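Local coordinates for crustacyanin-C1 subunit (PDB 1I4U), which binds the carotenoid astaxanthin, giving the lobster carapace its blue colour, as one of the lipocalin subunits of crustacyanin, at residues Y31-Q37 and V52-Y56; D131-I135 and V159-F164; R17-W21 and E90-S94; P9-A13 and S120-Y124; N75-R79 and T177-L181. One frame throughout, in Å; residues are numbered along the deposited sequence.

All five interactions reach the single curled antiparallel sheet of the lipocalin barrel. Interaction 1 pairs strands 33-41 and 52-58. Interaction 2 lays the loop before strand 164-166 on strand 128-137, another neighbour of strand 33-41, and the two touch through Q37 and F134 with centres about 19 Å apart. Interaction 4 disulfide-links the N-terminal loop to strand 115-123, next in the sheet to strand 128-137. Interaction 3, helix 17-24 against the loop entering strand 93-97, is nested along the chain inside interaction 4. Interaction 5 anchors the C-terminus, its centre about 33 Å from that of interaction 4 and 13 Å from that of interaction 1. The N-terminal loop and the C-terminus are thus both fastened to the carotenoid-binding barrel.

Interaction 1: residues Y31-Q37 and V52-Y56; sequences YAGVWYQ and VRNEY
The five-membered ring of W35 turns its edge to the face of Y56, with CD1 of W35 4.3 Å from CD2 of Y56 and the planes 60° apart. Y31 completes the aromatic cluster: its CE2 lies 3.6 Å from CE2 of Y56, at the rim of the latter ring. NE1 of W35 sits over the centre of the Y31 ring while donating in its own plane to the Y31 backbone O (2.9 Å), and one water joins the Y31 and Y56 hydroxyls. Beneath this cluster, G33 with Y56 and W35 with N54 are hydrogen-bonded antiparallel pairs, W35 N lying 2.8 Å from N54 O. V34 with E55 and Y36 with R53 are the non-hydrogen-bonded pairs, and their side chains occupy the other face of the sheet. There R53 leaves its backbone with CG anti to N (chi1 -179°) and runs extended to NE, which brings the guanidinium flat under V34 CG1. Its NH1 meets E55 OE1 in the guanidinium plane, a salt bridge of 2.9 Å that reaches OE1 on its anti side, and its NE gives to a water shared with Y36 OH. A leucine in place of R53 would probably leave the E55 carboxylate without its charge partner and break the water link to Y36. R138 adds a cation-pi contact to W35 and bonds to the backbone O of A32 and V34. The sequence G33-x-W35 with this arginine is the lipocalin signature, and the edge-to-face and oblique aromatic packing with cation-pi attraction is consistent with the closed end of a lipocalin barrel.

Interaction 2: residues D131-I135 and V159-F164; sequences DFSFI and VDTTRF
S133 and I135 press on the phenyl ring of F164, and this is the tight part of the contact. CB of S133 comes within 3.5 Å of F164 CZ, and CD1 of I135 lies over one ring face in a CH-pi contact, 4.2 Å from the centroid and 15° off the normal. The I135 and F164 side chains cross at about a right angle. Toward D131 the packing gives way to polar contacts and a water. R163 approaches end-on and nearly coplanar with the carboxylate, setting both NH1 (2.8 Å) and NH2 (3.0 Å) on D131 OD1. NH1 uses the syn lone pair, whereas NH2 comes almost straight down the C-O bond. A water receives a weak bond from R163 NH2 and donates to D131 O. With chi1 at 58°, the D131 carboxylate swings over its own backbone, so its carbonyl and OD1 face the same guanidinium. OD2 is taken by the hydroxyl of Y119. With an alanine at D131, the R163 guanidinium would probably lose its charge mate and the Y119 hydroxyl its acceptor. Most exposed is the Asx turn at D160, whose OD1 holds T162 N and OG1 well clear of the strand. F154 of helix 144-156 meets F164 and S133, C150 of that helix touches I135, and strand 33-41 flanks strand 128-137, so the F164 ring sits between helix 144-156 and strand 128-137.

Interaction 3: residues R17-W21 and E90-S94; sequences RNKLW and EPHLS
P91 lies over the indole of W21, and CH-pi packing dominates the contact. CA of P91 stands 4.1 Å from the centroid of the five-membered ring, 22° off its normal, while the CB atoms of W21 and P91 are 3.9 Å apart. The far end of the indole follows the chain beyond the proline: CZ3 comes 3.4 Å from H92 C and 3.9 Å from L93 CD2. W21 reaches this far because its CG stands anti to the backbone N (chi1 -178°), sending the ring along the loop toward L93. P91 is the centre of an inverse gamma turn, which bends the loop round the indole.

A second group involves the arginine. R17 NH1 sits at the edge of the H92 imidazole, in its plane and 3.6 Å from CD2, and also touches P91 CD. It stays 4.7 Å from E90 OE1, probably close enough for some electrostatic attraction but without a salt bridge.

Hydrogen bonds do not join the segments directly. A water donates to both R17 O and P91 O, the latter at 2.7 Å. Within the loop, H92 NE2 donates to the anti lone pair of E90 OE1 (2.9 Å) and ND1 donates to L93 O in the ring plane, so both nitrogens hold the imidazole against rotation. E90 OE2 in turn accepts from the backbone N of N99 of the second subunit.

Helix 17-24 thus lies at the edge of the barrel: R17 and L20 rest on V106 of strand 102-110, W21 touches P85 of strand 76-85 and makes a cation-pi contact with R28, and L93 leads into the strand between these two.

Interaction 4: residues P9-A13 and S120-Y124; sequences PGKCA and SCIDY
C12 and C121 are joined by a disulfide that ties the N-terminal loop of this lipocalin to strand 115-123 of its barrel. Taken in order, G10 comes first, and its O accepts a hydrogen bond from H129 ND1 on the adjoining strand 128-137. K11 then brings its CA to 3.3 Å and its CB to 3.6 Å from D123 OD1, although the rest of its bent side chain leads away. C12 carries the contact. Its backbone N donates to D123 OD1 at 2.8 Å with an angle of 164°, a nearly straight bond received on the syn side of the carboxylate and 16° out of its plane. The D123 carboxylate also lies against the C12 side chain, with OD1 3.6 Å from C12 SG. The loop is therefore pinned twice at one residue, covalently through the sulfur and by a hydrogen bond through the amide. H129 touches both cysteines, while S120 and I122 pack on F101 of the second subunit. The C121 sulfur stands anti to its backbone N, and C12 SG and C121 SG are 2.0 Å apart, with a CB-SG-SG-CB torsion of -96°.

Interaction 5: residues N75-R79 and T177-L181; sequences NLLKR and TQKTL
K78 and the terminal carboxylate of L181 form the polar centre of this contact. NZ of K78 lies 3.1 Å from L181 OXT in a salt bridge and makes a weak hydrogen bond, also 3.1 Å long, to L181 O. The ammonium thus straddles both oxygens, and the chain below it lies on the same group, with K78 CD 3.3 Å from L181 O. CG of K78 stands anti to the backbone N (chi1 177°) and the chain runs out extended before bending at chi3 (107°), which brings NZ in front of the two carboxylate oxygens. Apolar contacts flank the charges. The CB atoms of K78 and L181 are 4.0 Å apart, and L181 CD1 reaches back to 3.9 Å from L77 O. L76 spreads its two methyls over the helix end, CD1 toward T177 CG2 and CD2 toward Q178 CG, the latter at 3.9 Å.

The next shell fixes the terminus. A type I turn from Q178 to L181 folds the last residues back toward strand 76-85, and T177 O accepts from both T180 N and T180 OG1 (2.7 Å). Q178 is itself anchored by NE2, which donates to C51 O and T68 OG1, while the disulfide C51-C173 fastens the chain just ahead of helix 175-178. T68 touches K78 and L181, and E66 makes a long, weak ion pair with K78.

Since L181 and L76 are exposed, the ion pair is probably softened by solvent; its two-oxygen grip, together with the leucine contacts, probably helps hold the C-terminus on the barrel wall, and the lysine probably offsets the terminal charge.

Interaction 1: residues Y31-Q37 and V52-Y56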
# COMPACT_ATOMS: atom_id res chain seq x y z
N TYR A 31 -20.28 12.32 4.42
CA TYR A 31 -19.49 11.16 4.82
C TYR A 31 -18.55 11.46 5.99
O TYR A 31 -18.00 10.56 6.61
CB TYR A 31 -18.69 10.63 3.61
CG TYR A 31 -18.13 9.25 3.83
CD1 TYR A 31 -18.89 8.09 3.84
CD2 TYR A 31 -16.75 9.13 4.03
CE1 TYR A 31 -18.34 6.85 4.03
CE2 TYR A 31 -16.21 7.86 4.22
CZ TYR A 31 -16.99 6.73 4.22
OH TYR A 31 -16.41 5.50 4.44
N ALA A 32 -18.40 12.74 6.28
CA ALA A 32 -17.51 13.15 7.39
C ALA A 32 -18.18 12.82 8.73
O ALA A 32 -19.29 12.34 8.81
CB ALA A 32 -17.14 14.59 7.27
N GLY A 33 -17.43 13.05 9.80
CA GLY A 33 -17.89 12.78 11.14
C GLY A 33 -17.33 11.43 11.61
O GLY A 33 -16.29 10.92 11.13
N VAL A 34 -18.04 10.85 12.56
CA VAL A 34 -17.55 9.67 13.28
C VAL A 34 -18.20 8.42 12.74
O VAL A 34 -19.43 8.34 12.63
CB VAL A 34 -17.81 9.83 14.79
CG1 VAL A 34 -17.37 8.57 15.54
CG2 VAL A 34 -17.06 11.06 15.30
N TRP A 35 -17.36 7.45 12.40
CA TRP A 35 -17.79 6.12 11.99
C TRP A 35 -17.13 5.05 12.87
O TRP A 35 -15.91 5.10 13.07
CB TRP A 35 -17.36 5.83 10.57
CG TRP A 35 -18.07 6.53 9.44
CD1 TRP A 35 -17.58 7.60 8.76
CD2 TRP A 35 -19.31 6.21 8.86
NE1 TRP A 35 -18.47 7.97 7.78
CE2 TRP A 35 -19.55 7.13 7.82
CE3 TRP A 35 -20.26 5.22 9.14
CZ2 TRP A 35 -20.71 7.11 7.02
CZ3 TRP A 35 -21.40 5.18 8.38
CH2 TRP A 35 -21.61 6.12 7.34
N TYR A 36 -17.88 4.11 13.35
CA TYR A 36 -17.36 3.00 14.13
C TYR A 36 -17.21 1.79 13.23
O TYR A 36 -18.03 1.52 12.37
CB TYR A 36 -18.35 2.65 15.26
CG TYR A 36 -18.58 3.82 16.20
CD1 TYR A 36 -19.57 4.75 15.95
CD2 TYR A 36 -17.79 4.01 17.35
CE1 TYR A 36 -19.78 5.82 16.81
CE2 TYR A 36 -18.00 5.08 18.18
CZ TYR A 36 -19.00 6.00 17.91
OH TYR A 36 -19.21 7.06 18.74
N GLN A 37 -16.14 1.02 13.42
CA GLN A 37 -15.96 -0.20 12.63
C GLN A 37 -16.77 -1.30 13.27
O GLN A 37 -16.40 -1.80 14.34
CB GLN A 37 -14.48 -0.58 12.61
CG GLN A 37 -14.19 -1.85 11.77
CD GLN A 37 -12.72 -2.15 11.92
OE1 GLN A 37 -11.79 -1.64 11.29
NE2 GLN A 37 -12.24 -2.94 12.83
N VAL A 52 -12.87 0.54 17.64
CA VAL A 52 -12.33 1.28 16.49
C VAL A 52 -13.28 2.39 16.09
O VAL A 52 -14.43 2.12 15.68
CB VAL A 52 -12.09 0.33 15.33
CG1 VAL A 52 -11.58 1.11 14.14
CG2 VAL A 52 -11.13 -0.81 15.72
N ARG A 53 -12.81 3.62 16.21
CA ARG A 53 -13.57 4.84 16.05
C ARG A 53 -12.80 5.72 15.06
O ARG A 53 -11.68 6.11 15.34
CB ARG A 53 -13.72 5.55 17.37
CG ARG A 53 -14.49 6.83 17.39
CD ARG A 53 -14.40 7.53 18.74
NE ARG A 53 -15.22 8.71 18.90
CZ ARG A 53 -14.94 9.93 18.50
NH1 ARG A 53 -13.79 10.15 17.86
NH2 ARG A 53 -15.80 10.91 18.73
N ASN A 54 -13.42 6.01 13.93
CA ASN A 54 -12.76 6.74 12.84
C ASN A 54 -13.47 8.09 12.68
O ASN A 54 -14.62 8.15 12.31
CB ASN A 54 -12.78 5.95 11.55
CG ASN A 54 -12.22 4.56 11.67
OD1 ASN A 54 -11.07 4.45 12.07
ND2 ASN A 54 -13.02 3.53 11.38
N GLU A 55 -12.73 9.15 13.01
CA GLU A 55 -13.25 10.51 12.97
C GLU A 55 -12.70 11.17 11.70
O GLU A 55 -11.49 11.30 11.55
CB GLU A 55 -12.89 11.28 14.24
CG GLU A 55 -13.53 12.64 14.29
CD GLU A 55 -13.29 13.30 15.63
OE1 GLU A 55 -12.91 12.68 16.63
OE2 GLU A 55 -13.44 14.52 15.61
N TYR A 56 -13.59 11.55 10.81
CA TYR A 56 -13.24 12.13 9.54
C TYR A 56 -13.60 13.63 9.46
O TYR A 56 -14.73 14.03 9.79
CB TYR A 56 -14.04 11.44 8.43
CG TYR A 56 -13.64 10.02 8.15
CD1 TYR A 56 -12.77 9.22 8.86
CD2 TYR A 56 -14.13 9.41 7.03
CE1 TYR A 56 -12.41 7.95 8.60
CE2 TYR A 56 -13.75 8.12 6.77
CZ TYR A 56 -12.94 7.36 7.50
OH TYR A 56 -12.62 6.09 7.10
O HOH W 1 -13.73 5.39 4.58
O HOH W 2 -17.59 8.47 20.37

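Interaction 2: residues D131-I135 and V159-F164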
# COMPACT_ATOMS: atom_id res chain seq x y z
N ASP A 131 -8.26 -9.18 -0.57
CA ASP A 131 -9.22 -8.09 -0.33
C ASP A 131 -9.57 -8.02 1.15
O ASP A 131 -9.33 -8.89 1.96
CB ASP A 131 -10.43 -8.22 -1.19
CG ASP A 131 -11.23 -9.49 -1.07
OD1 ASP A 131 -11.10 -10.14 -0.04
OD2 ASP A 131 -11.91 -9.76 -2.07
N PHE A 132 -10.04 -6.82 1.45
CA PHE A 132 -10.22 -6.33 2.81
C PHE A 132 -11.55 -5.56 2.80
O PHE A 132 -11.68 -4.59 2.07
CB PHE A 132 -9.05 -5.43 3.29
CG PHE A 132 -7.75 -6.22 3.19
CD1 PHE A 132 -7.45 -7.20 4.11
CD2 PHE A 132 -6.89 -6.04 2.15
CE1 PHE A 132 -6.30 -7.98 3.95
CE2 PHE A 132 -5.72 -6.78 1.97
CZ PHE A 132 -5.46 -7.78 2.88
N SER A 133 -12.50 -6.02 3.60
CA SER A 133 -13.83 -5.48 3.63
C SER A 133 -14.15 -5.04 5.07
O SER A 133 -13.65 -5.58 6.05
CB SER A 133 -14.86 -6.48 3.13
OG SER A 133 -14.59 -6.88 1.81
N PHE A 134 -15.02 -4.04 5.12
CA PHE A 134 -15.40 -3.38 6.38
C PHE A 134 -16.86 -3.00 6.34
O PHE A 134 -17.34 -2.58 5.32
CB PHE A 134 -14.60 -2.12 6.62
CG PHE A 134 -13.09 -2.21 6.44
CD1 PHE A 134 -12.55 -2.18 5.17
CD2 PHE A 134 -12.25 -2.35 7.53
CE1 PHE A 134 -11.18 -2.29 5.01
CE2 PHE A 134 -10.87 -2.43 7.35
CZ PHE A 134 -10.35 -2.41 6.09
N ILE A 135 -17.50 -3.11 7.50
CA ILE A 135 -18.83 -2.57 7.73
C ILE A 135 -18.66 -1.47 8.76
O ILE A 135 -18.16 -1.76 9.87
CB ILE A 135 -19.85 -3.63 8.17
CG1 ILE A 135 -20.01 -4.71 7.08
CG2 ILE A 135 -21.22 -3.08 8.51
CD1 ILE A 135 -20.77 -5.95 7.55
N VAL A 159 -17.53 -11.67 -2.67
CA VAL A 159 -16.86 -11.73 -1.38
C VAL A 159 -17.59 -12.68 -0.42
O VAL A 159 -18.79 -12.49 -0.30
CB VAL A 159 -16.68 -10.33 -0.78
CG1 VAL A 159 -16.23 -10.36 0.69
CG2 VAL A 159 -15.65 -9.55 -1.60
N ASP A 160 -16.88 -13.65 0.20
CA ASP A 160 -17.41 -14.63 1.15
C ASP A 160 -17.70 -13.91 2.45
O ASP A 160 -16.82 -13.69 3.29
CB ASP A 160 -16.44 -15.80 1.39
CG ASP A 160 -17.07 -16.89 2.24
OD1 ASP A 160 -18.15 -16.64 2.83
OD2 ASP A 160 -16.50 -18.02 2.35
N THR A 161 -18.97 -13.55 2.63
CA THR A 161 -19.27 -12.80 3.86
C THR A 161 -19.12 -13.55 5.17
O THR A 161 -19.13 -12.95 6.26
CB THR A 161 -20.68 -12.21 3.78
OG1 THR A 161 -21.61 -13.27 3.59
CG2 THR A 161 -20.71 -11.29 2.58
N THR A 162 -18.93 -14.87 5.10
CA THR A 162 -18.57 -15.57 6.32
C THR A 162 -17.19 -15.18 6.86
O THR A 162 -16.78 -15.51 7.98
CB THR A 162 -18.62 -17.10 6.10
OG1 THR A 162 -17.53 -17.49 5.22
CG2 THR A 162 -19.95 -17.51 5.48
N ARG A 163 -16.40 -14.42 6.09
CA ARG A 163 -15.14 -13.88 6.48
C ARG A 163 -15.24 -12.72 7.49
O ARG A 163 -14.28 -12.37 8.15
CB ARG A 163 -14.36 -13.44 5.23
CG ARG A 163 -13.83 -14.64 4.42
CD ARG A 163 -13.33 -14.21 3.06
NE ARG A 163 -12.18 -13.27 3.21
CZ ARG A 163 -11.76 -12.47 2.25
NH1 ARG A 163 -12.31 -12.41 1.05
NH2 ARG A 163 -10.75 -11.67 2.54
N PHE A 164 -16.42 -12.13 7.64
CA PHE A 164 -16.52 -11.00 8.59
C PHE A 164 -16.45 -11.44 10.04
O PHE A 164 -17.05 -12.44 10.41
CB PHE A 164 -17.84 -10.25 8.41
CG PHE A 164 -17.77 -9.28 7.25
CD1 PHE A 164 -17.18 -8.04 7.43
CD2 PHE A 164 -18.25 -9.62 6.01
CE1 PHE A 164 -17.09 -7.15 6.39
CE2 PHE A 164 -18.19 -8.73 4.96
CZ PHE A 164 -17.57 -7.50 5.17
O HOH W 3 -9.69 -9.82 4.57

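Interaction 3: residues R17-W21 and E90-S94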
# COMPACT_ATOMS: atom_id res chain seq x y z
N ARG A 17 -16.98 1.13 -10.01
CA ARG A 17 -16.45 2.33 -9.41
C ARG A 17 -16.93 3.64 -10.03
O ARG A 17 -17.12 4.57 -9.24
CB ARG A 17 -14.93 2.18 -9.51
CG ARG A 17 -14.37 1.19 -8.52
CD ARG A 17 -12.84 1.30 -8.63
NE ARG A 17 -12.40 0.55 -9.81
CZ ARG A 17 -11.47 0.85 -10.69
NH1 ARG A 17 -10.70 1.93 -10.79
NH2 ARG A 17 -11.24 -0.02 -11.69
N ASN A 18 -17.12 3.83 -11.34
CA ASN A 18 -17.44 5.17 -11.86
C ASN A 18 -18.78 5.68 -11.34
O ASN A 18 -18.99 6.85 -11.03
CB ASN A 18 -17.44 5.36 -13.39
CG ASN A 18 -17.15 6.87 -13.56
OD1 ASN A 18 -18.00 7.67 -13.14
ND2 ASN A 18 -15.99 7.23 -14.09
N LYS A 19 -19.72 4.75 -11.28
CA LYS A 19 -21.03 5.14 -10.79
C LYS A 19 -20.93 5.56 -9.33
O LYS A 19 -21.50 6.58 -8.91
CB LYS A 19 -21.99 3.97 -10.93
CG LYS A 19 -23.28 4.16 -10.14
CD LYS A 19 -23.81 2.80 -9.69
CE LYS A 19 -23.13 2.33 -8.42
NZ LYS A 19 -23.84 1.14 -7.84
N LEU A 20 -20.20 4.75 -8.55
CA LEU A 20 -20.10 5.01 -7.11
C LEU A 20 -19.42 6.35 -6.93
O LEU A 20 -19.80 7.21 -6.13
CB LEU A 20 -19.35 3.86 -6.42
CG LEU A 20 -20.10 2.51 -6.34
CD1 LEU A 20 -19.15 1.40 -5.89
CD2 LEU A 20 -21.30 2.56 -5.41
N TRP A 21 -18.37 6.53 -7.71
CA TRP A 21 -17.56 7.73 -7.58
C TRP A 21 -18.43 8.96 -7.82
O TRP A 21 -18.45 9.92 -7.07
CB TRP A 21 -16.39 7.69 -8.57
CG TRP A 21 -15.46 8.85 -8.49
CD1 TRP A 21 -15.37 9.89 -9.38
CD2 TRP A 21 -14.46 9.14 -7.51
NE1 TRP A 21 -14.40 10.78 -9.01
CE2 TRP A 21 -13.81 10.34 -7.85
CE3 TRP A 21 -14.03 8.50 -6.34
CZ2 TRP A 21 -12.78 10.94 -7.10
CZ3 TRP A 21 -13.01 9.07 -5.61
CH2 TRP A 21 -12.38 10.28 -5.97
N GLU A 90 -7.92 7.65 -10.96
CA GLU A 90 -8.83 6.51 -10.90
C GLU A 90 -10.00 6.89 -10.00
O GLU A 90 -9.89 7.69 -9.06
CB GLU A 90 -8.12 5.25 -10.38
CG GLU A 90 -7.00 4.77 -11.32
CD GLU A 90 -6.07 3.74 -10.71
OE1 GLU A 90 -6.32 3.10 -9.69
OE2 GLU A 90 -4.99 3.49 -11.31
N PRO A 91 -11.18 6.37 -10.32
CA PRO A 91 -12.42 6.62 -9.61
C PRO A 91 -12.57 5.94 -8.27
O PRO A 91 -13.58 5.30 -7.99
CB PRO A 91 -13.48 6.12 -10.61
CG PRO A 91 -12.78 5.02 -11.32
CD PRO A 91 -11.38 5.54 -11.50
N HIS A 92 -11.55 6.15 -7.45
CA HIS A 92 -11.65 5.73 -6.06
C HIS A 92 -10.70 6.55 -5.22
O HIS A 92 -9.86 7.26 -5.74
CB HIS A 92 -11.39 4.26 -5.97
CG HIS A 92 -10.06 3.79 -6.40
ND1 HIS A 92 -8.88 3.76 -5.75
CD2 HIS A 92 -9.74 3.25 -7.59
CE1 HIS A 92 -7.92 3.24 -6.54
NE2 HIS A 92 -8.44 2.91 -7.67
N LEU A 93 -10.89 6.44 -3.92
CA LEU A 93 -10.04 7.10 -2.95
C LEU A 93 -8.85 6.21 -2.62
O LEU A 93 -8.89 4.98 -2.72
CB LEU A 93 -10.83 7.35 -1.65
CG LEU A 93 -12.05 8.25 -1.83
CD1 LEU A 93 -13.01 8.06 -0.68
CD2 LEU A 93 -11.58 9.69 -2.03
N SER A 94 -7.76 6.84 -2.19
CA SER A 94 -6.68 6.19 -1.47
C SER A 94 -6.82 6.44 0.03
O SER A 94 -7.04 7.57 0.43
CB SER A 94 -5.34 6.76 -1.87
OG SER A 94 -5.07 6.55 -3.24
O HOH W 4 -15.67 4.16 -6.67

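Interaction 4: residues P9-A13 and S120-Y124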
# COMPACT_ATOMS: atom_id res chain seq x y z
N PRO A 9 -7.62 -17.10 -4.69
CA PRO A 9 -7.36 -17.25 -6.14
C PRO A 9 -8.17 -16.27 -6.98
O PRO A 9 -9.28 -15.89 -6.63
CB PRO A 9 -7.85 -18.67 -6.44
CG PRO A 9 -7.64 -19.35 -5.11
CD PRO A 9 -8.06 -18.36 -4.06
N GLY A 10 -7.53 -15.95 -8.12
CA GLY A 10 -8.08 -15.15 -9.17
C GLY A 10 -7.79 -13.67 -8.96
O GLY A 10 -7.06 -13.29 -8.06
N LYS A 11 -8.35 -12.85 -9.81
CA LYS A 11 -8.17 -11.41 -9.80
C LYS A 11 -9.24 -10.68 -9.00
O LYS A 11 -10.33 -11.18 -8.73
CB LYS A 11 -8.15 -10.87 -11.23
CG LYS A 11 -9.29 -9.96 -11.62
CD LYS A 11 -10.57 -10.69 -12.01
CE LYS A 11 -11.68 -9.79 -12.53
NZ LYS A 11 -12.42 -10.40 -13.67
N CYS A 12 -8.87 -9.45 -8.65
CA CYS A 12 -9.86 -8.57 -8.02
C CYS A 12 -11.08 -8.41 -8.91
O CYS A 12 -11.03 -8.28 -10.14
CB CYS A 12 -9.20 -7.22 -7.75
SG CYS A 12 -7.96 -7.15 -6.41
N ALA A 13 -12.26 -8.40 -8.29
CA ALA A 13 -13.57 -8.24 -8.91
C ALA A 13 -13.71 -6.89 -9.58
O ALA A 13 -12.95 -5.97 -9.21
CB ALA A 13 -14.69 -8.41 -7.88
N SER A 120 -11.42 -2.90 -0.26
CA SER A 120 -10.10 -2.69 -0.83
C SER A 120 -9.61 -4.01 -1.43
O SER A 120 -9.85 -5.06 -0.82
CB SER A 120 -9.12 -2.26 0.25
OG SER A 120 -7.88 -1.91 -0.28
N CYS A 121 -8.95 -3.96 -2.56
CA CYS A 121 -8.43 -5.20 -3.17
C CYS A 121 -7.10 -4.91 -3.84
O CYS A 121 -6.89 -3.81 -4.36
CB CYS A 121 -9.44 -5.75 -4.19
SG CYS A 121 -9.12 -7.41 -4.77
N ILE A 122 -6.22 -5.89 -3.78
CA ILE A 122 -4.91 -5.85 -4.44
C ILE A 122 -4.70 -7.11 -5.22
O ILE A 122 -4.88 -8.19 -4.63
CB ILE A 122 -3.80 -5.60 -3.42
CG1 ILE A 122 -2.38 -5.49 -3.97
CG2 ILE A 122 -3.75 -6.65 -2.33
CD1 ILE A 122 -2.14 -4.32 -4.91
N ASP A 123 -4.27 -6.98 -6.48
CA ASP A 123 -3.82 -8.12 -7.24
C ASP A 123 -2.34 -8.41 -7.05
O ASP A 123 -1.48 -7.53 -7.06
CB ASP A 123 -4.05 -7.85 -8.72
CG ASP A 123 -5.52 -7.95 -9.08
OD1 ASP A 123 -6.10 -9.01 -8.90
OD2 ASP A 123 -6.03 -6.93 -9.53
N TYR A 124 -2.01 -9.67 -6.91
CA TYR A 124 -0.63 -10.12 -6.83
C TYR A 124 -0.18 -10.60 -8.22
O TYR A 124 -0.99 -10.74 -9.14
CB TYR A 124 -0.45 -11.25 -5.82
CG TYR A 124 -0.85 -10.89 -4.41
CD1 TYR A 124 -0.17 -9.89 -3.74
CD2 TYR A 124 -1.90 -11.54 -3.76
CE1 TYR A 124 -0.54 -9.56 -2.44
CE2 TYR A 124 -2.24 -11.20 -2.47
CZ TYR A 124 -1.56 -10.20 -1.81
OH TYR A 124 -1.90 -9.86 -0.51

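Interaction 5: residues N75-R79 and T177-L181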
# COMPACT_ATOMS: atom_id res chain seq x y z
N ASN A 75 -3.17 -1.24 24.83
CA ASN A 75 -3.07 0.20 25.07
C ASN A 75 -3.96 0.97 24.14
O ASN A 75 -4.21 0.55 23.02
CB ASN A 75 -1.62 0.69 24.93
CG ASN A 75 -0.84 0.03 26.08
OD1 ASN A 75 -1.27 0.15 27.21
ND2 ASN A 75 0.22 -0.64 25.69
N LEU A 76 -4.40 2.14 24.61
CA LEU A 76 -5.03 3.11 23.72
C LEU A 76 -4.07 3.47 22.58
O LEU A 76 -2.88 3.60 22.80
CB LEU A 76 -5.39 4.39 24.45
CG LEU A 76 -6.52 4.30 25.47
CD1 LEU A 76 -6.41 5.38 26.54
CD2 LEU A 76 -7.84 4.43 24.74
N LEU A 77 -4.62 3.71 21.39
CA LEU A 77 -3.87 4.03 20.20
C LEU A 77 -4.65 4.99 19.32
O LEU A 77 -5.85 4.83 19.14
CB LEU A 77 -3.54 2.74 19.40
CG LEU A 77 -2.77 2.94 18.10
CD1 LEU A 77 -1.38 3.52 18.33
CD2 LEU A 77 -2.62 1.60 17.35
N LYS A 78 -3.94 5.98 18.82
CA LYS A 78 -4.43 6.89 17.81
C LYS A 78 -3.55 6.77 16.58
O LYS A 78 -2.32 6.81 16.74
CB LYS A 78 -4.44 8.36 18.24
CG LYS A 78 -4.88 9.39 17.22
CD LYS A 78 -4.96 10.78 17.81
CE LYS A 78 -3.81 11.60 17.31
NZ LYS A 78 -3.73 12.93 17.99
N ARG A 79 -4.20 6.67 15.44
CA ARG A 79 -3.55 6.65 14.15
C ARG A 79 -4.07 7.79 13.31
O ARG A 79 -5.25 7.97 13.19
CB ARG A 79 -3.83 5.35 13.42
CG ARG A 79 -3.27 4.19 14.22
CD ARG A 79 -3.48 2.93 13.44
NE ARG A 79 -2.45 2.95 12.35
CZ ARG A 79 -2.63 2.09 11.32
NH1 ARG A 79 -3.66 1.23 11.24
NH2 ARG A 79 -1.75 2.08 10.35
N THR A 177 -12.34 9.21 26.04
CA THR A 177 -10.91 9.32 26.16
C THR A 177 -10.27 9.25 24.78
O THR A 177 -9.36 10.02 24.44
CB THR A 177 -10.38 8.21 27.09
OG1 THR A 177 -11.00 8.33 28.37
CG2 THR A 177 -8.89 8.37 27.31
N GLN A 178 -10.71 8.28 23.97
CA GLN A 178 -10.18 8.16 22.61
C GLN A 178 -10.27 9.44 21.82
O GLN A 178 -9.34 9.79 21.11
CB GLN A 178 -10.98 7.07 21.86
CG GLN A 178 -10.75 5.68 22.38
CD GLN A 178 -11.66 4.60 21.82
OE1 GLN A 178 -12.10 3.71 22.56
NE2 GLN A 178 -11.92 4.68 20.52
N LYS A 179 -11.36 10.16 21.96
CA LYS A 179 -11.58 11.35 21.14
C LYS A 179 -10.64 12.46 21.56
O LYS A 179 -10.59 13.45 20.80
CB LYS A 179 -13.05 11.68 21.14
CG LYS A 179 -13.57 12.40 22.34
CD LYS A 179 -15.10 12.52 22.33
CE LYS A 179 -15.51 13.41 23.53
NZ LYS A 179 -16.97 13.32 23.86
N THR A 180 -9.92 12.35 22.66
CA THR A 180 -8.98 13.39 23.14
C THR A 180 -7.54 13.01 22.89
O THR A 180 -6.60 13.78 23.19
CB THR A 180 -9.09 13.63 24.66
OG1 THR A 180 -8.66 12.43 25.34
CG2 THR A 180 -10.51 13.87 25.10
N LEU A 181 -7.26 11.83 22.32
CA LEU A 181 -5.89 11.42 22.08
C LEU A 181 -5.24 12.28 21.00
O LEU A 181 -5.97 12.85 20.17
CB LEU A 181 -5.82 9.96 21.65
CG LEU A 181 -6.41 8.94 22.61
CD1 LEU A 181 -6.40 7.59 21.89
CD2 LEU A 181 -5.60 8.87 23.90
OXT LEU A 181 -4.00 12.38 20.98